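Local coordinates for protein beta-agarase (Persicobacter, PDB 6AII) that cleaves the beta-linkages of agarose as a GH16 family beta-agarase, releasing neoagarobiose, at residues T96-P101 and N292-R297; K111-Y116 and I138-Y143; W136-S139 and E144-D147; P158-T163 and D301-G306. All coordinates share one frame; numbering follows the deposited sequence.

Interaction 1: T96-P101 and N292-R297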
# COMPACT_ATOMS: atom_id res chain seq x y z
N THR A 96 -18.65 14.44 12.46
CA THR A 96 -18.25 15.44 13.46
C THR A 96 -16.73 15.68 13.47
O THR A 96 -15.95 14.82 13.20
CB THR A 96 -18.67 15.11 14.89
OG1 THR A 96 -18.00 13.93 15.32
CG2 THR A 96 -20.19 15.04 14.99
N TYR A 97 -16.35 16.90 13.83
CA TYR A 97 -14.95 17.30 13.94
C TYR A 97 -14.40 17.06 15.33
O TYR A 97 -15.04 17.20 16.39
CB TYR A 97 -14.80 18.79 13.56
CG TYR A 97 -14.64 19.06 12.12
CD1 TYR A 97 -13.43 18.80 11.47
CD2 TYR A 97 -15.66 19.55 11.34
CE1 TYR A 97 -13.20 19.12 10.15
CE2 TYR A 97 -15.46 19.82 10.00
CZ TYR A 97 -14.23 19.66 9.40
OH TYR A 97 -13.99 19.93 8.07
N HIS A 98 -13.13 16.65 15.35
CA HIS A 98 -12.30 16.40 16.51
C HIS A 98 -10.92 16.99 16.32
O HIS A 98 -10.48 17.11 15.19
CB HIS A 98 -12.13 14.88 16.70
CG HIS A 98 -13.47 14.21 16.85
ND1 HIS A 98 -13.92 13.83 18.07
CD2 HIS A 98 -14.41 13.86 15.94
CE1 HIS A 98 -15.09 13.24 17.91
NE2 HIS A 98 -15.45 13.30 16.64
N THR A 99 -10.27 17.29 17.44
CA THR A 99 -8.95 17.89 17.38
C THR A 99 -7.98 16.96 18.11
O THR A 99 -8.26 16.50 19.21
CB THR A 99 -8.93 19.28 18.03
OG1 THR A 99 -9.89 20.06 17.30
CG2 THR A 99 -7.57 19.94 17.96
N LEU A 100 -6.80 16.74 17.51
CA LEU A 100 -5.72 16.04 18.14
C LEU A 100 -4.41 16.74 17.80
O LEU A 100 -4.33 17.39 16.80
CB LEU A 100 -5.65 14.58 17.64
CG LEU A 100 -6.75 13.63 18.14
CD1 LEU A 100 -6.62 12.29 17.45
CD2 LEU A 100 -6.68 13.41 19.66
N PRO A 101 -3.36 16.47 18.60
CA PRO A 101 -1.99 16.76 18.14
C PRO A 101 -1.81 16.09 16.77
O PRO A 101 -2.13 14.90 16.60
CB PRO A 101 -1.05 16.19 19.22
CG PRO A 101 -1.96 16.06 20.44
CD PRO A 101 -3.29 15.65 19.84
N ASN A 292 -8.70 5.17 13.45
CA ASN A 292 -7.62 4.70 14.28
C ASN A 292 -7.25 5.76 15.34
O ASN A 292 -7.03 5.46 16.50
CB ASN A 292 -6.41 4.27 13.46
CG ASN A 292 -6.57 2.90 12.83
OD1 ASN A 292 -6.88 1.92 13.51
ND2 ASN A 292 -6.28 2.80 11.53
N ALA A 293 -7.08 7.00 14.90
CA ALA A 293 -6.61 8.03 15.81
C ALA A 293 -7.62 8.26 16.95
O ALA A 293 -7.14 8.36 18.11
CB ALA A 293 -6.36 9.30 15.08
N LEU A 294 -8.91 8.20 16.59
CA LEU A 294 -9.92 8.47 17.65
C LEU A 294 -9.97 7.33 18.67
O LEU A 294 -10.32 7.53 19.86
CB LEU A 294 -11.28 8.69 16.98
CG LEU A 294 -11.44 10.01 16.19
CD1 LEU A 294 -12.69 10.01 15.34
CD2 LEU A 294 -11.39 11.18 17.14
N ALA A 295 -9.52 6.16 18.25
CA ALA A 295 -9.44 4.97 19.13
C ALA A 295 -8.18 4.98 20.00
O ALA A 295 -8.06 4.10 20.89
CB ALA A 295 -9.54 3.71 18.25
N GLY A 296 -7.20 5.90 19.76
CA GLY A 296 -5.99 5.94 20.47
C GLY A 296 -4.86 5.16 19.77
O GLY A 296 -3.72 5.16 20.28
N ARG A 297 -5.19 4.62 18.58
CA ARG A 297 -4.18 3.91 17.75
C ARG A 297 -3.48 4.97 16.88
O ARG A 297 -3.64 5.08 15.67
CB ARG A 297 -4.86 2.79 16.95
CG ARG A 297 -5.36 1.64 17.83
CD ARG A 297 -6.01 0.49 17.09
NE ARG A 297 -7.05 0.93 16.21
CZ ARG A 297 -8.35 0.84 16.43
NH1 ARG A 297 -8.80 0.43 17.61
NH2 ARG A 297 -9.18 1.12 15.45
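His-98 and Leu-100 of strand 97-101 face the C-terminal part of the short helix 290-294, and the two backbones stand well apart, with 8.4 Å between the CA atoms of His-98 and Leu-294, so side chains alone bridge the space. Leu-294 sends CD2 over one face of the imidazole, 3.7 Å from CG of His-98 and toward the ring's rim, a CH-pi contact 26° off the ring normal. CG of His-98 lies beside the backbone N (chi1 -58°), which sets one face of the imidazole against that methyl. NE2 of His-98 shares a hydrogen bond of 2.9 Å with OG1 of Thr-96, which helps fix the ring's rotation. Further along the strand, Leu-100 brings CD1 to 3.8 Å from CB of Ala-293. Phe-89 of the neighbouring strand 86-90 touches both leucines. Behind the contact, Arg-297 grips OD1 of Asn-292 side-on through NE and NH2, with that oxygen in the guanidinium plane. The chain leaves the helix at Gly-296, whose N bonds back to Ala-293 O at 3.0 Å, while Arg-297 N reaches Asn-292 O; with positive phi at Gly-296, this is a Schellman motif, here ending a small helix packed on a sheet strand of the GH16 beta-sandwich.

Interaction 2: K111-Y116 and I138-Y143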
# COMPACT_ATOMS: atom_id res chain seq x y z
N LYS A 111 5.23 9.56 -10.86
CA LYS A 111 4.96 10.26 -12.12
C LYS A 111 4.34 9.31 -13.14
O LYS A 111 3.39 9.66 -13.83
CB LYS A 111 6.26 10.84 -12.68
CG LYS A 111 6.01 11.62 -13.98
CD LYS A 111 7.28 12.15 -14.56
CE LYS A 111 7.70 13.43 -13.91
NZ LYS A 111 8.99 13.91 -14.48
N GLY A 112 4.86 8.11 -13.25
CA GLY A 112 4.41 7.17 -14.23
C GLY A 112 3.18 6.38 -13.82
O GLY A 112 2.65 6.55 -12.69
N HIS A 113 2.72 5.58 -14.79
CA HIS A 113 1.60 4.73 -14.63
C HIS A 113 1.96 3.27 -14.94
O HIS A 113 2.88 2.96 -15.73
CB HIS A 113 0.41 5.11 -15.54
CG HIS A 113 -0.18 6.43 -15.24
ND1 HIS A 113 0.43 7.62 -15.61
CD2 HIS A 113 -1.37 6.76 -14.69
CE1 HIS A 113 -0.34 8.64 -15.21
NE2 HIS A 113 -1.46 8.13 -14.67
N VAL A 114 1.16 2.37 -14.39
CA VAL A 114 1.15 0.99 -14.84
C VAL A 114 -0.25 0.60 -15.32
O VAL A 114 -1.24 1.21 -14.94
CB VAL A 114 1.63 0.04 -13.73
CG1 VAL A 114 3.01 0.43 -13.22
CG2 VAL A 114 0.68 0.02 -12.58
N GLN A 115 -0.28 -0.42 -16.16
CA GLN A 115 -1.51 -1.02 -16.65
C GLN A 115 -1.27 -2.50 -16.91
O GLN A 115 -0.13 -2.92 -17.32
CB GLN A 115 -1.94 -0.29 -17.94
CG GLN A 115 -3.19 -0.86 -18.56
CD GLN A 115 -3.62 -0.02 -19.74
OE1 GLN A 115 -2.81 0.32 -20.60
NE2 GLN A 115 -4.91 0.31 -19.76
N TYR A 116 -2.31 -3.30 -16.76
CA TYR A 116 -2.21 -4.72 -16.97
C TYR A 116 -1.69 -4.98 -18.39
O TYR A 116 -2.01 -4.17 -19.27
CB TYR A 116 -3.56 -5.43 -16.84
CG TYR A 116 -4.53 -5.20 -17.97
CD1 TYR A 116 -5.30 -4.07 -18.00
CD2 TYR A 116 -4.54 -6.04 -19.07
CE1 TYR A 116 -6.13 -3.79 -19.08
CE2 TYR A 116 -5.35 -5.77 -20.16
CZ TYR A 116 -6.15 -4.65 -20.15
OH TYR A 116 -7.00 -4.34 -21.20
N ILE A 138 -3.83 3.80 -7.97
CA ILE A 138 -5.18 4.34 -8.29
C ILE A 138 -5.15 5.04 -9.65
O ILE A 138 -4.12 5.58 -10.06
CB ILE A 138 -5.72 5.29 -7.22
CG1 ILE A 138 -7.20 5.62 -7.47
CG2 ILE A 138 -4.90 6.52 -7.08
CD1 ILE A 138 -7.98 5.82 -6.24
N SER A 139 -6.27 4.87 -10.34
CA SER A 139 -6.45 5.54 -11.65
C SER A 139 -6.58 7.06 -11.48
O SER A 139 -6.92 7.58 -10.43
CB SER A 139 -7.64 4.91 -12.35
OG SER A 139 -8.85 5.24 -11.68
N ASP A 140 -6.28 7.79 -12.57
CA ASP A 140 -6.27 9.23 -12.50
C ASP A 140 -7.66 9.79 -12.14
O ASP A 140 -7.72 10.84 -11.49
CB ASP A 140 -5.89 9.85 -13.84
CG ASP A 140 -4.44 9.70 -14.23
OD1 ASP A 140 -3.64 9.14 -13.44
OD2 ASP A 140 -4.11 10.16 -15.36
N ASP A 141 -8.70 9.08 -12.47
CA ASP A 141 -10.07 9.54 -12.19
C ASP A 141 -10.58 9.02 -10.85
O ASP A 141 -11.70 9.29 -10.50
CB ASP A 141 -11.01 9.19 -13.32
CG ASP A 141 -11.27 7.71 -13.52
OD1 ASP A 141 -10.73 6.89 -12.75
OD2 ASP A 141 -12.05 7.38 -14.46
N ASP A 142 -9.73 8.30 -10.10
CA ASP A 142 -10.11 7.82 -8.78
C ASP A 142 -11.19 6.74 -8.81
O ASP A 142 -11.74 6.40 -7.76
CB ASP A 142 -10.52 8.92 -7.81
CG ASP A 142 -9.39 9.85 -7.44
OD1 ASP A 142 -8.21 9.41 -7.38
OD2 ASP A 142 -9.70 11.04 -7.22
N TYR A 143 -11.47 6.13 -9.94
CA TYR A 143 -12.53 5.16 -10.05
C TYR A 143 -12.03 3.72 -9.80
O TYR A 143 -12.86 2.82 -9.51
CB TYR A 143 -13.21 5.21 -11.41
CG TYR A 143 -14.41 6.13 -11.42
CD1 TYR A 143 -14.28 7.50 -11.55
CD2 TYR A 143 -15.67 5.62 -11.15
CE1 TYR A 143 -15.38 8.34 -11.50
CE2 TYR A 143 -16.78 6.43 -11.09
CZ TYR A 143 -16.63 7.79 -11.26
OH TYR A 143 -17.76 8.57 -11.18
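A histidine-carboxylate hydrogen bond joins His-113, in the loop between strands 97-110 and 118-125, to Asp-140, at the turn of the hairpin formed by strands 132-139 and 144-151. His-113 NE2 donates to Asp-140 OD1 over 2.7 Å with an N-H...O angle of 163°. The acceptor lies at the edge of the imidazole, almost exactly in the ring plane, whereas the ring approaches OD1 on its syn side, somewhat out of the carboxylate plane. Ring and carboxylate planes are turned 61° against each other, and the side chains cross at about a right angle. Asp-140 sets CG beside its backbone N (chi1 -71°), which carries the carboxylate out toward the histidine although its CB does not point there. The charge at Asp-140 would probably favour a proton on NE2. With an alanine at His-113, the Asp-140 carboxylate would probably lose this donor and be free to turn.

The turn itself is well tied. It is type I from Ser-139 to Asp-142, closed by Asp-142 N to Ser-139 O at 2.9 Å. Asp-141 OD1 takes two donors, OG of Ser-139 at 2.7 Å and N of Tyr-143 at 3.0 Å, the second making an Asx turn; its OD2 salt-bridges Lys-278.

Strand 280-287 runs between the two partners: Val-114 bonds by its backbone to Met-280, Ile-138 to Lys-281, and the side chains of His-113 and Asp-140 both touch Lys-281, so this surface bond spans an intervening strand.

Interaction 3: W136-S139 and E144-D147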
# COMPACT_ATOMS: atom_id res chain seq x y z
N TRP A 136 -0.21 1.28 -2.67
CA TRP A 136 -1.46 1.12 -3.38
C TRP A 136 -1.39 1.85 -4.71
O TRP A 136 -0.46 2.56 -4.96
CB TRP A 136 -2.66 1.52 -2.55
CG TRP A 136 -2.63 2.92 -2.00
CD1 TRP A 136 -1.79 3.44 -1.05
CD2 TRP A 136 -3.52 3.98 -2.37
NE1 TRP A 136 -2.11 4.75 -0.77
CE2 TRP A 136 -3.16 5.09 -1.59
CE3 TRP A 136 -4.55 4.06 -3.31
CZ2 TRP A 136 -3.87 6.28 -1.65
CZ3 TRP A 136 -5.24 5.24 -3.37
CH2 TRP A 136 -4.85 6.35 -2.61
N MET A 137 -2.38 1.61 -5.54
CA MET A 137 -2.36 2.18 -6.88
C MET A 137 -3.76 2.72 -7.19
O MET A 137 -4.76 2.13 -6.79
CB MET A 137 -1.99 1.07 -7.88
CG MET A 137 -0.69 0.37 -7.51
SD MET A 137 0.03 -0.55 -8.91
CE MET A 137 -1.21 -1.79 -9.10
N ILE A 138 -3.83 3.80 -7.97
CA ILE A 138 -5.18 4.34 -8.29
C ILE A 138 -5.15 5.04 -9.65
O ILE A 138 -4.12 5.58 -10.06
CB ILE A 138 -5.72 5.29 -7.22
CG1 ILE A 138 -7.20 5.62 -7.47
CG2 ILE A 138 -4.90 6.52 -7.08
CD1 ILE A 138 -7.98 5.82 -6.24
N SER A 139 -6.27 4.87 -10.34
CA SER A 139 -6.45 5.54 -11.65
C SER A 139 -6.58 7.06 -11.48
O SER A 139 -6.92 7.58 -10.43
CB SER A 139 -7.64 4.91 -12.35
OG SER A 139 -8.85 5.24 -11.68
N GLU A 144 -10.73 3.46 -10.02
CA GLU A 144 -10.24 2.07 -9.97
C GLU A 144 -8.93 2.06 -9.18
O GLU A 144 -8.06 2.86 -9.42
CB GLU A 144 -10.01 1.47 -11.35
CG GLU A 144 -11.30 1.34 -12.15
CD GLU A 144 -11.18 0.85 -13.57
OE1 GLU A 144 -10.10 0.30 -13.93
OE2 GLU A 144 -12.20 1.01 -14.33
N GLU A 145 -8.83 1.17 -8.21
CA GLU A 145 -7.71 1.16 -7.23
C GLU A 145 -7.31 -0.29 -6.94
O GLU A 145 -8.16 -1.16 -6.80
CB GLU A 145 -8.21 1.87 -5.98
CG GLU A 145 -7.31 1.71 -4.73
CD GLU A 145 -7.82 2.38 -3.48
OE1 GLU A 145 -8.56 3.37 -3.67
OE2 GLU A 145 -7.43 1.95 -2.33
N ILE A 146 -6.01 -0.52 -6.73
CA ILE A 146 -5.53 -1.80 -6.24
C ILE A 146 -4.69 -1.57 -4.98
O ILE A 146 -3.80 -0.77 -5.00
CB ILE A 146 -4.71 -2.50 -7.35
CG1 ILE A 146 -5.61 -2.85 -8.54
CG2 ILE A 146 -3.99 -3.74 -6.79
CD1 ILE A 146 -4.84 -3.22 -9.80
N ASP A 147 -4.98 -2.30 -3.92
CA ASP A 147 -4.25 -2.14 -2.65
C ASP A 147 -3.28 -3.33 -2.48
O ASP A 147 -3.76 -4.48 -2.19
CB ASP A 147 -5.21 -2.13 -1.48
CG ASP A 147 -6.25 -1.04 -1.68
OD1 ASP A 147 -5.84 0.11 -1.97
OD2 ASP A 147 -7.44 -1.40 -1.70
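Met-137 and Ile-146 form a hydrogen-bonded antiparallel pair near the turn of the hairpin, Met-137 N reaching Ile-146 O at 2.8 Å and Ile-146 N returning to Met-137 O at 2.9 Å. Ser-139 N then meets Glu-144 O at 2.8 Å. The turn end gains a further bond, from Glu-144 N to Ser-139 OG at 3.1 Å, the same hydroxyl donating to Asp-141 OD1 in the turn, while the Glu-144 carboxylate leads away to the backbone N atoms of Thr-277 and Lys-278.

The tight side is the buried face of Met-137 and Ile-146. These two side chains lie side by side, pointing the same way. Met-137 bends at chi3 (-66°), which turns CE back to 4.0 Å from Ile-146 CD1. Val-221 and Trp-223 of strand 217-225, in the other sheet, close over the pair.

The other face, with Trp-136, Ile-138, Glu-145 and Asp-147, is more open: Trp-136 and Glu-145 are partly exposed, and their contacts are glancing. Glu-145 extends obliquely past the benzene-ring rim of the indole, its CD 3.7 Å from Trp-136 CE3 with the flat groups 45° apart, and its OE1 lies 3.6 Å from Ile-138 CD1. Asp-147 OD1 comes to 3.5 Å from Trp-136 CB. Trp-136 NE1 hydrogen-bonds Asn-285, which helps hold the indole.

Glu-145, Ile-146 and Asp-147 fit the start of the E-x-D-x-x-E signature of GH16 enzymes, consistent with this strand lining the substrate cleft of a beta-jelly-roll.

Interaction 4: P158-T163 and D301-G306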
# COMPACT_ATOMS: atom_id res chain seq x y z
N PRO A 158 4.86 0.05 25.91
CA PRO A 158 3.95 -0.50 26.91
C PRO A 158 2.95 0.56 27.36
O PRO A 158 3.22 1.75 27.27
CB PRO A 158 4.89 -0.91 28.06
CG PRO A 158 6.19 -1.23 27.39
CD PRO A 158 6.26 -0.28 26.19
N GLY A 159 1.80 0.10 27.83
CA GLY A 159 0.84 0.99 28.47
C GLY A 159 -0.44 1.16 27.68
O GLY A 159 -1.35 1.83 28.16
N ARG A 160 -0.53 0.57 26.47
CA ARG A 160 -1.74 0.72 25.72
C ARG A 160 -2.79 -0.25 26.22
O ARG A 160 -2.49 -1.44 26.40
CB ARG A 160 -1.46 0.48 24.23
CG ARG A 160 -0.67 1.59 23.58
CD ARG A 160 -0.19 1.23 22.14
NE ARG A 160 0.33 2.43 21.47
CZ ARG A 160 -0.41 3.38 20.94
NH1 ARG A 160 -1.72 3.21 20.80
NH2 ARG A 160 0.18 4.49 20.50
N THR A 161 -4.02 0.24 26.39
CA THR A 161 -5.12 -0.58 26.79
C THR A 161 -6.36 -0.26 25.96
O THR A 161 -6.45 0.74 25.24
CB THR A 161 -5.47 -0.35 28.29
OG1 THR A 161 -5.82 1.03 28.47
CG2 THR A 161 -4.31 -0.68 29.19
N GLY A 162 -7.34 -1.14 26.05
CA GLY A 162 -8.61 -0.96 25.35
C GLY A 162 -8.46 -0.80 23.84
O GLY A 162 -7.69 -1.53 23.16
N THR A 163 -9.10 0.22 23.30
CA THR A 163 -9.12 0.43 21.84
C THR A 163 -7.75 0.91 21.33
O THR A 163 -7.51 0.83 20.13
CB THR A 163 -10.20 1.43 21.40
OG1 THR A 163 -9.99 2.69 22.04
CG2 THR A 163 -11.55 0.87 21.75
N ASP A 301 3.49 10.72 22.30
CA ASP A 301 4.73 11.47 22.34
C ASP A 301 5.90 10.61 22.79
O ASP A 301 7.00 10.72 22.21
CB ASP A 301 4.55 12.65 23.31
CG ASP A 301 3.63 13.76 22.84
OD1 ASP A 301 3.12 13.72 21.69
OD2 ASP A 301 3.47 14.72 23.66
N GLY A 302 5.69 9.75 23.78
CA GLY A 302 6.75 8.87 24.28
C GLY A 302 7.31 8.02 23.16
O GLY A 302 8.52 7.86 23.04
N GLU A 303 6.39 7.48 22.36
CA GLU A 303 6.82 6.63 21.22
C GLU A 303 7.54 7.46 20.16
O GLU A 303 8.64 7.10 19.70
CB GLU A 303 5.58 5.94 20.64
CG GLU A 303 5.02 4.82 21.50
CD GLU A 303 3.56 4.45 21.23
OE1 GLU A 303 2.92 5.00 20.32
OE2 GLU A 303 3.05 3.54 21.94
N ILE A 304 6.91 8.49 19.64
CA ILE A 304 7.45 9.21 18.47
C ILE A 304 8.74 9.95 18.81
O ILE A 304 9.63 10.04 17.96
CB ILE A 304 6.39 10.10 17.80
CG1 ILE A 304 6.78 10.46 16.38
CG2 ILE A 304 6.05 11.35 18.66
CD1 ILE A 304 5.62 10.93 15.48
N TYR A 305 8.85 10.49 20.03
CA TYR A 305 10.10 11.16 20.43
C TYR A 305 11.11 10.16 21.02
O TYR A 305 12.28 10.41 20.89
CB TYR A 305 9.80 12.24 21.47
CG TYR A 305 8.90 13.34 20.98
CD1 TYR A 305 9.06 13.91 19.73
CD2 TYR A 305 7.85 13.79 21.76
CE1 TYR A 305 8.22 14.91 19.27
CE2 TYR A 305 6.99 14.79 21.32
CZ TYR A 305 7.21 15.38 20.09
OH TYR A 305 6.37 16.38 19.65
N GLY A 306 10.69 9.06 21.58
CA GLY A 306 11.60 8.13 22.16
C GLY A 306 12.26 7.24 21.14
O GLY A 306 13.43 6.80 21.31
O HOH W 1 2.43 3.49 24.62
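A side-on, two-bond salt bridge between Arg-160 and Glu-303 fastens the loop ahead of helix 167-170 to the short helix 301-306. Arg-160 NE donates to Glu-303 OE2 at 3.0 Å, and NH2 to OE1 at 2.8 Å with an N-H...O angle of 166°. Each oxygen offers its syn lone pair, and the two planes lie 24° apart, so guanidinium and carboxylate meet edge to edge, nearly coplanar. The arginine chain runs extended from CG to NE, bringing its head across to a glutamate that arrives from the opposite direction.

This bidentate pairing belongs to the periphery of the GH16 sandwich, where a loop is tied to a short helix outside the sheets. The same guanidinium also donates to the carbonyls of Gly-296, Tyr-298 and Ala-164. With a leucine in place of Arg-160, the buried Glu-303 carboxylate would probably lose its countercharge and those carbonyls a donor.

Glu-303 has further partners of its own: OE1 accepts from the backbone N of Thr-300, just before the helix, and OE2 from that of Asp-157. A water 2.8 Å from Glu-303 OE2 also sits 3.3 Å from Pro-158 O, on the loop side.

Overall arrangement
Interaction 3 is the buried one, a hairpin in the sheet held by backbone bonds and by side chains packed against the second sheet. The second segment of interaction 2 lies at the end of the same strand 132-139, sharing Ile-138 and Ser-139, but the contact is at the surface and rests on a single polar bond; the two touch where Val-114 packs on Met-137. Interactions 1 and 4 sit far out together, their centres 15 Å apart, each partly buried. Interaction 1 is apolar across its segments, interaction 4 ionic, and they are sewn together where Ala-295 O meets Thr-163 OG1 and Gly-296 O meets Arg-160 NH1. Interactions 2 and 4 lie on opposite sides of the chain's centre.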